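Local coordinates for protein lipase (Pelosinus fermentans, PDB 5AH0) that hydrolyses ester bonds as a zinc-containing lipase and can break down the polyester poly(butylene adipate-co-terephthalate), at residues A187-A192 with E276-I281; E194-D199 with E213-Y218; F260-C265 with N347-L352; S331-N336 with I343-S348. One frame throughout, in Å; residues are numbered along the deposited sequence.

Contact 1 of 4, residues A187-A192 with E276-I281; sequences ASFTGA and ELPHVI
The F189 ring is met from one side of its plane by three groups, all coming in obliquely: CD2 of L277, CD of P278 and the carbonyl O of E276. They border the last turn of helix 173-190, where this alpha/beta-hydrolase-type fold packs a loop that follows strand 258-265 against a helix end. F189 CG stands anti to its own nitrogen (chi1 -173°), which sends the ring out from the helix toward residues 276-278. There L277 CD2 touches ring atom CD2 of F189 at 3.9 Å, and P278 CD sits 4.0 Å from F189 CB, each side chain crossing the phenylalanine at about a right angle. The E276 carbonyl O approaches F189 CE1 to 3.4 Å, out of the ring plane. One residue earlier, S188 reaches the same loop more loosely: its CB is 4.1 Å from V280 CG2. No hydrogen bond joins the two segments directly, but the P278 carbonyl O bonds to S185 OG one turn back in the helix. Within the loop, the I281 amide donates to H279 ND1, tilted 29° from the imidazole plane, while Y282 stacks on that ring. G191, with positive phi, is the first residue to leave helical backbone angles, and T190 OG1 accepts from A192 N at 3.2 Å, closing an ST turn.

Contact 2 of 4, residues E194-D199 with E213-Y218; sequences EKLIYD and ESLTDY
A bend at chi2 (-74°) folds the E194 side chain toward T216, whose OG1 lies beside its own backbone N (chi1 -69°) and faces the carboxylate. OE2 of E194 accepts from T216 OG1 at 2.5 Å, so short that the exact length is doubtful. The other oxygen, OE1, takes a weak but fairly straight bond from T216 N at 3.4 Å. The carboxylate thus sits over the first turn of helix 215-223, where the helix dipole would probably steady its negative charge. S214 is the N-cap: its OG accepts from D217 N at 3.1 Å. Beside these polar groups L215 is directed toward residues 194-199, and its CD2 meets L196 CD2 at 3.8 Å. Farther along, the Y198 carbonyl O lies near the plane of the Y218 ring, 4.2 Å from CE2 at its edge. The Y218 OH accepts from F200 N and comes within 2.9 Å of D199 OD1; the other oxygen of D199 forms a salt bridge with R87. Helix 215-223 is thereby fitted against the loop that leads out of helix 173-190, and L196 and L215 both rest on V183 of that earlier helix.

Contact 3 of 4, residues F260-C265 with N347-L352; sequences FSYSTC and NSMPLL
F260 lies side by side with N347 on one face of a parallel pair, its CD1 3.7 Å from N347 CB, with the ring and amide planes 38° apart. N347 turns its ND2 to the Y259 carbonyl. At S261 the backbone bonds in both directions: its N donates to N347 O at 3.2 Å, from well above the carbonyl plane, and its O accepts from M349 N at 2.9 Å. Its hydroxyl bonds to N324 O. Y262 comes next, and M349, bent at chi2 and chi3 (both -64°), curls over one face of its ring; CG stands 3.5 Å from the centroid in a CH-pi contact. The sulfur makes oblique Met-aromatic contacts with both Y262 and F260. After a shift of one residue, S263 O takes L352 N at 2.7 Å, and L351 CD1 touches S263 CB at 3.8 Å. T264 CG2 touches L352 CD1 at 4.0 Å, and C265 N closes the pairing on L352 O at 3.3 Å. Backbone bonds thus pair this part of the alpha/beta-hydrolase sheet on either side of the register shift; between them the contact is largely apolar, M349 and L352 CD1 against Y262, probably contributing mainly through dispersion.

Contact 4 of 4, residues S331-N336 with I343-S348; sequences SDKIVN and IGKWNS
W346 NE1 gives its hydrogen to D332 OD2 at 2.9 Å in a nearly straight bond (166°) that leaves within the indole plane but meets the aspartate from above its carboxylate plane. The other carboxylate oxygen, OD1, accepts from A253 N, so D332 links W346 to the chain just before strand 258-265. Three backbone bonds follow: W346 N to K333 O at 2.9 Å, V335 N to W346 O at 2.8 Å, and S348 N to V335 O at 2.7 Å. They alternate direction in the manner of parallel strands. Strand 334-336 is thereby added at the border of the parallel sheet of this alpha/beta-hydrolase-type fold, beside strand 346-348; the two short axes lie 38° apart. I334 and W346 project from the same face, with I334 CG1 4.1 Å from W346 CB. The indole CG is anti to its carbonyl carbon, which brings the pyrrole edge to K333 O and D332; H163 meets this ring edge-to-face. K345 bends at chi3 (96°) and lays its CE 3.6 Å from CG2 of V335, on the face opposite I334 and W346. The same CE touches K333 CD at 3.8 Å, the two aliphatic chains crossing obliquely; beyond them K333 NZ and K345 NZ, of like charge, lie 5.1 Å apart.

Contacts 1 and 2 share one corner of the chain, their centres about 14 Å apart. They touch through L196, whose CD2 lies 3.9 Å from A187 N, so the end of helix 173-190 is packed by both. Contacts 3 and 4, centres about 12 Å apart, use strand 346-348 from its two sides, making 258-265, 346-348 and 334-336 consecutive strands of one sheet; S261 CB also meets W346 CE3 at 3.8 Å. The pairs are separate: contact 4 is about 42 Å from contact 2, centre to centre, although the nearest atoms of contacts 1 and 3 are only about 12 Å apart. The zinc ligands D56, H76, H82 and D233 belong to none of these segments.

Contact 1 of 4, residues A187-A192 with E276-I281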
loop_
_atom_site.group_PDB
_atom_site.type_symbol
_atom_site.label_atom_id
_atom_site.label_comp_id
_atom_site.label_asym_id
_atom_site.label_seq_id
_atom_site.Cartn_x
_atom_site.Cartn_y
_atom_site.Cartn_z
ATOM N N ALA A 187 -6.034 -13.548 -13.500
ATOM C CA ALA A 187 -7.082 -14.272 -14.214
ATOM C C ALA A 187 -6.589 -15.632 -14.682
ATOM O O ALA A 187 -7.330 -16.604 -14.630
ATOM C CB ALA A 187 -7.594 -13.458 -15.395
ATOM N N SER A 188 -5.345 -15.705 -15.140
ATOM C CA SER A 188 -4.804 -16.980 -15.594
ATOM C C SER A 188 -4.532 -17.919 -14.430
ATOM O O SER A 188 -4.968 -19.067 -14.428
ATOM C CB SER A 188 -3.517 -16.772 -16.385
ATOM O OG SER A 188 -2.847 -18.009 -16.573
ATOM N N PHE A 189 -3.859 -17.394 -13.415
ATOM C CA PHE A 189 -3.389 -18.177 -12.283
ATOM C C PHE A 189 -4.517 -18.815 -11.467
ATOM O O PHE A 189 -4.343 -19.896 -10.915
ATOM C CB PHE A 189 -2.537 -17.296 -11.380
ATOM C CG PHE A 189 -1.852 -18.036 -10.274
ATOM C CD1 PHE A 189 -0.826 -18.922 -10.546
ATOM C CD2 PHE A 189 -2.211 -17.822 -8.958
ATOM C CE1 PHE A 189 -0.190 -19.605 -9.527
ATOM C CE2 PHE A 189 -1.571 -18.496 -7.935
ATOM C CZ PHE A 189 -0.559 -19.387 -8.224
ATOM N N THR A 190 -5.647 -18.127 -11.347
ATOM C CA THR A 190 -6.806 -18.701 -10.677
ATOM C C THR A 190 -7.676 -19.526 -11.629
ATOM O O THR A 190 -8.444 -20.378 -11.196
ATOM C CB THR A 190 -7.680 -17.613 -10.042
ATOM O OG1 THR A 190 -8.207 -16.760 -11.068
ATOM C CG2 THR A 190 -6.864 -16.795 -9.055
ATOM N N GLY A 191 -7.567 -19.271 -12.926
ATOM C CA GLY A 191 -8.428 -19.957 -13.870
ATOM C C GLY A 191 -9.731 -19.201 -14.071
ATOM O O GLY A 191 -10.653 -19.680 -14.736
ATOM N N ALA A 192 -9.822 -18.024 -13.465
ATOM C CA ALA A 192 -11.013 -17.189 -13.589
ATOM C C ALA A 192 -11.248 -16.705 -15.015
ATOM O O ALA A 192 -12.400 -16.531 -15.427
ATOM C CB ALA A 192 -10.922 -15.995 -12.651
ATOM N N GLU A 276 3.759 -19.680 -8.875
ATOM C CA GLU A 276 3.862 -18.223 -8.868
ATOM C C GLU A 276 3.034 -17.562 -9.958
ATOM O O GLU A 276 2.574 -18.223 -10.886
ATOM C CB GLU A 276 5.323 -17.791 -9.011
ATOM C CG GLU A 276 6.043 -18.379 -10.220
ATOM C CD GLU A 276 7.559 -18.233 -10.122
ATOM O OE1 GLU A 276 8.007 -17.226 -9.521
ATOM O OE2 GLU A 276 8.296 -19.116 -10.643
ATOM N N LEU A 277 2.835 -16.252 -9.823
ATOM C CA LEU A 277 2.135 -15.475 -10.835
ATOM C C LEU A 277 2.894 -15.493 -12.162
ATOM O O LEU A 277 4.064 -15.120 -12.222
ATOM C CB LEU A 277 1.949 -14.034 -10.371
ATOM C CG LEU A 277 1.135 -13.811 -9.094
ATOM C CD1 LEU A 277 1.052 -12.334 -8.769
ATOM C CD2 LEU A 277 -0.278 -14.403 -9.254
ATOM N N PRO A 278 2.224 -15.919 -13.238
ATOM C CA PRO A 278 2.911 -15.968 -14.525
ATOM C C PRO A 278 2.773 -14.677 -15.312
ATOM O O PRO A 278 1.822 -13.914 -15.114
ATOM C CB PRO A 278 2.196 -17.104 -15.246
ATOM C CG PRO A 278 0.764 -16.989 -14.744
ATOM C CD PRO A 278 0.861 -16.495 -13.312
ATOM N N HIS A 279 3.730 -14.442 -16.198
ATOM C CA HIS A 279 3.545 -13.464 -17.251
ATOM C C HIS A 279 2.815 -14.121 -18.427
ATOM O O HIS A 279 3.291 -15.098 -19.016
ATOM C CB HIS A 279 4.877 -12.893 -17.687
ATOM C CG HIS A 279 4.749 -11.620 -18.448
ATOM N ND1 HIS A 279 4.377 -11.587 -19.773
ATOM C CD2 HIS A 279 4.922 -10.333 -18.071
ATOM C CE1 HIS A 279 4.341 -10.333 -20.184
ATOM N NE2 HIS A 279 4.657 -9.552 -19.167
ATOM N N VAL A 280 1.634 -13.620 -18.748
ATOM C CA VAL A 280 0.792 -14.295 -19.734
ATOM C C VAL A 280 1.337 -14.189 -21.167
ATOM O O VAL A 280 0.959 -14.959 -22.044
ATOM C CB VAL A 280 -0.649 -13.755 -19.655
ATOM C CG1 VAL A 280 -1.569 -14.504 -20.587
ATOM C CG2 VAL A 280 -1.171 -13.888 -18.223
ATOM N N ILE A 281 2.265 -13.272 -21.406
ATOM C CA ILE A 281 2.842 -13.157 -22.747
ATOM C C ILE A 281 4.131 -13.973 -22.847
ATOM O O ILE A 281 4.260 -14.839 -23.708
ATOM C CB ILE A 281 3.134 -11.679 -23.141
ATOM C CG1 ILE A 281 1.834 -10.918 -23.400
ATOM C CG2 ILE A 281 3.990 -11.609 -24.398
ATOM C CD1 ILE A 281 1.140 -10.430 -22.171
#

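Contact 2 of 4, residues E194-D199 with E213-Y218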
loop_
_atom_site.group_PDB
_atom_site.type_symbol
_atom_site.label_atom_id
_atom_site.label_comp_id
_atom_site.label_asym_id
_atom_site.label_seq_id
_atom_site.Cartn_x
_atom_site.Cartn_y
_atom_site.Cartn_z
ATOM N N GLU A 194 -11.858 -14.352 -18.041
ATOM C CA GLU A 194 -12.598 -13.091 -18.137
ATOM C C GLU A 194 -13.588 -12.863 -16.996
ATOM O O GLU A 194 -14.091 -11.751 -16.823
ATOM C CB GLU A 194 -13.355 -13.021 -19.468
ATOM C CG GLU A 194 -12.498 -12.600 -20.650
ATOM C CD GLU A 194 -12.159 -11.115 -20.638
ATOM O OE1 GLU A 194 -12.912 -10.330 -20.020
ATOM O OE2 GLU A 194 -11.137 -10.733 -21.250
ATOM N N LYS A 195 -13.876 -13.904 -16.220
ATOM C CA LYS A 195 -14.839 -13.763 -15.138
ATOM C C LYS A 195 -14.184 -13.398 -13.813
ATOM O O LYS A 195 -14.818 -13.481 -12.768
ATOM C CB LYS A 195 -15.682 -15.034 -14.980
ATOM C CG LYS A 195 -16.680 -15.244 -16.113
ATOM C CD LYS A 195 -17.769 -16.236 -15.712
ATOM C CE LYS A 195 -18.909 -16.279 -16.735
ATOM N NZ LYS A 195 -20.044 -17.145 -16.285
ATOM N N LEU A 196 -12.923 -12.981 -13.865
ATOM C CA LEU A 196 -12.201 -12.562 -12.666
ATOM C C LEU A 196 -12.882 -11.380 -11.982
ATOM O O LEU A 196 -13.198 -10.376 -12.620
ATOM C CB LEU A 196 -10.763 -12.181 -13.020
ATOM C CG LEU A 196 -9.875 -11.662 -11.889
ATOM C CD1 LEU A 196 -9.336 -12.813 -11.037
ATOM C CD2 LEU A 196 -8.711 -10.858 -12.481
ATOM N N ILE A 197 -13.112 -11.496 -10.683
ATOM C CA ILE A 197 -13.665 -10.384 -9.932
ATOM C C ILE A 197 -12.527 -9.459 -9.517
ATOM O O ILE A 197 -11.724 -9.788 -8.643
ATOM C CB ILE A 197 -14.444 -10.858 -8.707
ATOM C CG1 ILE A 197 -15.469 -11.916 -9.129
ATOM C CG2 ILE A 197 -15.112 -9.676 -8.007
ATOM C CD1 ILE A 197 -16.251 -12.510 -7.985
ATOM N N TYR A 198 -12.430 -8.324 -10.192
ATOM C CA TYR A 198 -11.413 -7.333 -9.891
ATOM C C TYR A 198 -11.963 -5.959 -10.234
ATOM O O TYR A 198 -12.574 -5.776 -11.285
ATOM C CB TYR A 198 -10.121 -7.615 -10.666
ATOM C CG TYR A 198 -8.924 -6.826 -10.179
ATOM C CD1 TYR A 198 -8.780 -5.475 -10.497
ATOM C CD2 TYR A 198 -7.929 -7.429 -9.410
ATOM C CE1 TYR A 198 -7.674 -4.738 -10.056
ATOM C CE2 TYR A 198 -6.816 -6.699 -8.959
ATOM C CZ TYR A 198 -6.702 -5.357 -9.292
ATOM O OH TYR A 198 -5.624 -4.631 -8.857
ATOM N N ASP A 199 -11.767 -4.997 -9.342
ATOM C CA ASP A 199 -12.309 -3.666 -9.551
ATOM C C ASP A 199 -11.297 -2.566 -9.245
ATOM O O ASP A 199 -10.680 -2.565 -8.183
ATOM C CB ASP A 199 -13.553 -3.465 -8.695
ATOM C CG ASP A 199 -14.104 -2.063 -8.814
ATOM O OD1 ASP A 199 -14.004 -1.483 -9.921
ATOM O OD2 ASP A 199 -14.621 -1.538 -7.808
ATOM N N GLU A 213 -19.597 -5.182 -19.922
ATOM C CA GLU A 213 -18.247 -4.901 -20.388
ATOM C C GLU A 213 -17.306 -5.991 -19.901
ATOM O O GLU A 213 -17.316 -6.341 -18.721
ATOM C CB GLU A 213 -17.782 -3.527 -19.900
ATOM C CG GLU A 213 -16.422 -3.089 -20.423
ATOM C CD GLU A 213 -16.091 -1.647 -20.048
ATOM O OE1 GLU A 213 -16.470 -1.216 -18.937
ATOM O OE2 GLU A 213 -15.459 -0.942 -20.868
ATOM N N SER A 214 -16.501 -6.534 -20.806
ATOM C CA SER A 214 -15.534 -7.558 -20.436
ATOM C C SER A 214 -14.440 -6.967 -19.546
ATOM O O SER A 214 -14.191 -5.765 -19.587
ATOM C CB SER A 214 -14.912 -8.188 -21.678
ATOM O OG SER A 214 -13.928 -7.334 -22.230
ATOM N N LEU A 215 -13.809 -7.806 -18.730
ATOM C CA LEU A 215 -12.720 -7.353 -17.867
ATOM C C LEU A 215 -11.603 -6.698 -18.674
ATOM O O LEU A 215 -11.066 -5.660 -18.285
ATOM C CB LEU A 215 -12.140 -8.517 -17.068
ATOM C CG LEU A 215 -10.985 -8.154 -16.134
ATOM C CD1 LEU A 215 -11.447 -7.205 -15.027
ATOM C CD2 LEU A 215 -10.349 -9.407 -15.548
ATOM N N THR A 216 -11.278 -7.308 -19.810
ATOM C CA THR A 216 -10.223 -6.816 -20.686
ATOM C C THR A 216 -10.520 -5.420 -21.235
ATOM O O THR A 216 -9.648 -4.546 -21.213
ATOM C CB THR A 216 -9.997 -7.777 -21.866
ATOM O OG1 THR A 216 -9.415 -8.995 -21.384
ATOM C CG2 THR A 216 -9.065 -7.158 -22.886
ATOM N N ASP A 217 -11.743 -5.203 -21.712
ATOM C CA ASP A 217 -12.119 -3.888 -22.221
ATOM C C ASP A 217 -12.140 -2.852 -21.111
ATOM O O ASP A 217 -11.682 -1.730 -21.295
ATOM C CB ASP A 217 -13.495 -3.927 -22.892
ATOM C CG ASP A 217 -13.459 -4.568 -24.263
ATOM O OD1 ASP A 217 -12.500 -5.323 -24.546
ATOM O OD2 ASP A 217 -14.384 -4.289 -25.064
ATOM N N TYR A 218 -12.639 -3.252 -19.949
ATOM C CA TYR A 218 -12.692 -2.380 -18.782
ATOM C C TYR A 218 -11.275 -1.959 -18.391
ATOM O O TYR A 218 -11.015 -0.766 -18.184
ATOM C CB TYR A 218 -13.403 -3.101 -17.629
ATOM C CG TYR A 218 -13.306 -2.438 -16.269
ATOM C CD1 TYR A 218 -13.666 -1.113 -16.085
ATOM C CD2 TYR A 218 -12.824 -3.146 -15.168
ATOM C CE1 TYR A 218 -13.573 -0.513 -14.837
ATOM C CE2 TYR A 218 -12.724 -2.554 -13.920
ATOM C CZ TYR A 218 -13.099 -1.235 -13.760
ATOM O OH TYR A 218 -13.001 -0.634 -12.524
#

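Contact 3 of 4, residues F260-C265 with N347-L352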
loop_
_atom_site.group_PDB
_atom_site.type_symbol
_atom_site.label_atom_id
_atom_site.label_comp_id
_atom_site.label_asym_id
_atom_site.label_seq_id
_atom_site.Cartn_x
_atom_site.Cartn_y
_atom_site.Cartn_z
ATOM N N PHE A 260 8.437 -0.003 11.874
ATOM C CA PHE A 260 9.262 -1.104 11.386
ATOM C C PHE A 260 9.175 -1.198 9.864
ATOM O O PHE A 260 8.080 -1.231 9.297
ATOM C CB PHE A 260 8.828 -2.428 12.013
ATOM C CG PHE A 260 8.914 -2.449 13.505
ATOM C CD1 PHE A 260 10.101 -2.773 14.140
ATOM C CD2 PHE A 260 7.810 -2.140 14.279
ATOM C CE1 PHE A 260 10.184 -2.797 15.520
ATOM C CE2 PHE A 260 7.886 -2.158 15.657
ATOM C CZ PHE A 260 9.079 -2.486 16.278
ATOM N N SER A 261 10.333 -1.279 9.216
ATOM C CA SER A 261 10.391 -1.404 7.765
ATOM C C SER A 261 11.216 -2.618 7.347
ATOM O O SER A 261 12.355 -2.794 7.781
ATOM C CB SER A 261 10.984 -0.150 7.142
ATOM O OG SER A 261 12.370 -0.090 7.409
ATOM N N TYR A 262 10.624 -3.457 6.506
ATOM C CA TYR A 262 11.307 -4.610 5.962
ATOM C C TYR A 262 11.685 -4.341 4.518
ATOM O O TYR A 262 10.888 -3.787 3.768
ATOM C CB TYR A 262 10.421 -5.851 6.063
ATOM C CG TYR A 262 10.264 -6.368 7.471
ATOM C CD1 TYR A 262 9.260 -5.890 8.299
ATOM C CD2 TYR A 262 11.129 -7.332 7.975
ATOM C CE1 TYR A 262 9.118 -6.355 9.593
ATOM C CE2 TYR A 262 10.997 -7.804 9.269
ATOM C CZ TYR A 262 9.992 -7.316 10.074
ATOM O OH TYR A 262 9.862 -7.789 11.358
ATOM N N SER A 263 12.902 -4.719 4.129
ATOM C CA SER A 263 13.362 -4.501 2.760
ATOM C C SER A 263 13.512 -5.805 2.001
ATOM O O SER A 263 13.953 -6.814 2.558
ATOM C CB SER A 263 14.686 -3.747 2.757
ATOM O OG SER A 263 14.470 -2.376 3.037
ATOM N N THR A 264 13.137 -5.778 0.727
ATOM C CA THR A 264 13.193 -6.960 -0.132
ATOM C C THR A 264 14.145 -6.773 -1.289
ATOM O O THR A 264 14.374 -5.662 -1.753
ATOM C CB THR A 264 11.826 -7.299 -0.718
ATOM O OG1 THR A 264 11.304 -6.124 -1.360
ATOM C CG2 THR A 264 10.873 -7.751 0.388
ATOM N N CYS A 265 14.683 -7.880 -1.772
ATOM C CA CYS A 265 15.610 -7.853 -2.883
ATOM C C CYS A 265 15.582 -9.215 -3.530
ATOM O O CYS A 265 15.524 -10.220 -2.827
ATOM C CB CYS A 265 17.033 -7.504 -2.428
ATOM S SG CYS A 265 18.147 -7.163 -3.830
ATOM N N ASN A 347 12.620 1.601 12.472
ATOM C CA ASN A 347 13.440 0.452 12.821
ATOM C C ASN A 347 13.623 -0.448 11.600
ATOM O O ASN A 347 12.772 -1.304 11.313
ATOM C CB ASN A 347 12.810 -0.330 13.977
ATOM C CG ASN A 347 12.743 0.472 15.279
ATOM O OD1 ASN A 347 13.461 0.180 16.235
ATOM N ND2 ASN A 347 11.870 1.475 15.323
ATOM N N SER A 348 14.720 -0.234 10.871
ATOM C CA SER A 348 15.002 -0.968 9.633
ATOM C C SER A 348 15.458 -2.398 9.907
ATOM O O SER A 348 16.527 -2.632 10.489
ATOM C CB SER A 348 16.057 -0.246 8.802
ATOM O OG SER A 348 16.380 -1.000 7.644
ATOM N N MET A 349 14.637 -3.353 9.491
ATOM C CA MET A 349 14.888 -4.753 9.781
ATOM C C MET A 349 15.929 -5.321 8.837
ATOM O O MET A 349 16.186 -4.735 7.790
ATOM C CB MET A 349 13.584 -5.544 9.698
ATOM C CG MET A 349 12.510 -4.999 10.618
ATOM S SD MET A 349 12.969 -5.149 12.357
ATOM C CE MET A 349 13.052 -6.932 12.512
ATOM N N PRO A 350 16.569 -6.437 9.231
ATOM C CA PRO A 350 17.506 -7.148 8.356
ATOM C C PRO A 350 16.880 -7.471 7.003
ATOM O O PRO A 350 15.699 -7.834 6.949
ATOM C CB PRO A 350 17.802 -8.432 9.131
ATOM C CG PRO A 350 17.607 -8.060 10.549
ATOM C CD PRO A 350 16.492 -7.051 10.571
ATOM N N LEU A 351 17.681 -7.383 5.943
ATOM C CA LEU A 351 17.199 -7.498 4.572
ATOM C C LEU A 351 16.561 -8.846 4.264
ATOM O O LEU A 351 17.146 -9.891 4.530
ATOM C CB LEU A 351 18.355 -7.248 3.603
ATOM C CG LEU A 351 18.065 -7.383 2.100
ATOM C CD1 LEU A 351 17.386 -6.135 1.531
ATOM C CD2 LEU A 351 19.343 -7.715 1.324
ATOM N N LEU A 352 15.352 -8.817 3.712
ATOM C CA LEU A 352 14.712 -10.022 3.207
ATOM C C LEU A 352 15.266 -10.315 1.822
ATOM O O LEU A 352 14.714 -9.869 0.823
ATOM C CB LEU A 352 13.200 -9.855 3.134
ATOM C CG LEU A 352 12.493 -9.429 4.417
ATOM C CD1 LEU A 352 11.017 -9.134 4.140
ATOM C CD2 LEU A 352 12.649 -10.486 5.480
#

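Contact 4 of 4, residues S331-N336 with I343-S348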
loop_
_atom_site.group_PDB
_atom_site.type_symbol
_atom_site.label_atom_id
_atom_site.label_comp_id
_atom_site.label_asym_id
_atom_site.label_seq_id
_atom_site.Cartn_x
_atom_site.Cartn_y
_atom_site.Cartn_z
ATOM N N SER A 331 12.985 14.140 6.829
ATOM C CA SER A 331 13.837 14.261 8.003
ATOM C C SER A 331 13.671 13.073 8.940
ATOM O O SER A 331 14.260 13.046 10.018
ATOM C CB SER A 331 13.541 15.567 8.734
ATOM O OG SER A 331 13.740 16.660 7.858
ATOM N N ASP A 332 12.855 12.106 8.527
ATOM C CA ASP A 332 12.633 10.889 9.299
ATOM C C ASP A 332 13.952 10.233 9.685
ATOM O O ASP A 332 14.845 10.093 8.858
ATOM C CB ASP A 332 11.776 9.898 8.500
ATOM C CG ASP A 332 10.298 10.266 8.490
ATOM O OD1 ASP A 332 9.968 11.392 8.926
ATOM O OD2 ASP A 332 9.469 9.431 8.045
ATOM N N LYS A 333 14.074 9.816 10.940
ATOM C CA LYS A 333 15.281 9.120 11.370
ATOM C C LYS A 333 15.169 7.631 11.070
ATOM O O LYS A 333 14.193 6.982 11.435
ATOM C CB LYS A 333 15.560 9.338 12.864
ATOM C CG LYS A 333 16.038 10.736 13.224
ATOM C CD LYS A 333 16.316 10.852 14.717
ATOM C CE LYS A 333 16.837 12.235 15.083
ATOM N NZ LYS A 333 17.034 12.406 16.556
ATOM N N ILE A 334 16.167 7.090 10.388
ATOM C CA ILE A 334 16.154 5.670 10.084
ATOM C C ILE A 334 17.273 4.984 10.843
ATOM O O ILE A 334 18.420 5.412 10.795
ATOM C CB ILE A 334 16.288 5.422 8.580
ATOM C CG1 ILE A 334 15.154 6.138 7.854
ATOM C CG2 ILE A 334 16.253 3.932 8.271
ATOM C CD1 ILE A 334 15.230 6.017 6.372
ATOM N N VAL A 335 16.919 3.905 11.526
ATOM C CA VAL A 335 17.809 3.217 12.451
ATOM C C VAL A 335 17.878 1.717 12.167
ATOM O O VAL A 335 16.888 1.113 11.759
ATOM C CB VAL A 335 17.330 3.455 13.904
ATOM C CG1 VAL A 335 18.011 2.524 14.890
ATOM C CG2 VAL A 335 17.519 4.917 14.292
ATOM N N ASN A 336 19.052 1.119 12.352
ATOM C CA ASN A 336 19.167 -0.335 12.339
ATOM C C ASN A 336 18.555 -0.960 13.599
ATOM O O ASN A 336 18.915 -0.592 14.721
ATOM C CB ASN A 336 20.632 -0.753 12.217
ATOM C CG ASN A 336 21.132 -0.729 10.793
ATOM O OD1 ASN A 336 20.359 -0.873 9.848
ATOM N ND2 ASN A 336 22.440 -0.568 10.631
ATOM N N ILE A 343 10.873 3.998 19.478
ATOM C CA ILE A 343 9.704 4.787 19.109
ATOM C C ILE A 343 10.101 6.068 18.369
ATOM O O ILE A 343 11.179 6.617 18.597
ATOM C CB ILE A 343 8.889 5.150 20.352
ATOM C CG1 ILE A 343 7.527 5.725 19.958
ATOM C CG2 ILE A 343 9.671 6.114 21.226
ATOM C CD1 ILE A 343 6.649 6.071 21.138
ATOM N N GLY A 344 9.243 6.522 17.460
ATOM C CA GLY A 344 9.481 7.758 16.735
ATOM C C GLY A 344 10.448 7.653 15.569
ATOM O O GLY A 344 10.578 8.590 14.790
ATOM N N LYS A 345 11.123 6.515 15.430
ATOM C CA LYS A 345 12.101 6.347 14.354
ATOM C C LYS A 345 11.810 5.078 13.559
ATOM O O LYS A 345 11.105 4.190 14.033
ATOM C CB LYS A 345 13.523 6.295 14.922
ATOM C CG LYS A 345 13.841 7.415 15.876
ATOM C CD LYS A 345 14.924 7.040 16.881
ATOM C CE LYS A 345 16.312 7.490 16.445
ATOM N NZ LYS A 345 17.273 7.457 17.600
ATOM N N TRP A 346 12.356 4.990 12.352
ATOM C CA TRP A 346 12.189 3.796 11.534
ATOM C C TRP A 346 13.162 2.705 11.971
ATOM O O TRP A 346 14.379 2.862 11.863
ATOM C CB TRP A 346 12.392 4.118 10.049
ATOM C CG TRP A 346 11.284 4.924 9.447
ATOM C CD1 TRP A 346 11.172 6.289 9.417
ATOM C CD2 TRP A 346 10.122 4.412 8.787
ATOM N NE1 TRP A 346 10.009 6.655 8.780
ATOM C CE2 TRP A 346 9.344 5.522 8.389
ATOM C CE3 TRP A 346 9.657 3.124 8.503
ATOM C CZ2 TRP A 346 8.131 5.377 7.718
ATOM C CZ3 TRP A 346 8.459 2.984 7.839
ATOM C CH2 TRP A 346 7.708 4.101 7.453
ATOM N N ASN A 347 12.620 1.601 12.472
ATOM C CA ASN A 347 13.440 0.452 12.821
ATOM C C ASN A 347 13.623 -0.448 11.600
ATOM O O ASN A 347 12.772 -1.304 11.313
ATOM C CB ASN A 347 12.810 -0.330 13.977
ATOM C CG ASN A 347 12.743 0.472 15.279
ATOM O OD1 ASN A 347 13.461 0.180 16.235
ATOM N ND2 ASN A 347 11.870 1.475 15.323
ATOM N N SER A 348 14.720 -0.234 10.871
ATOM C CA SER A 348 15.002 -0.968 9.633
ATOM C C SER A 348 15.458 -2.398 9.907
ATOM O O SER A 348 16.527 -2.632 10.489
ATOM C CB SER A 348 16.057 -0.246 8.802
ATOM O OG SER A 348 16.380 -1.000 7.644
#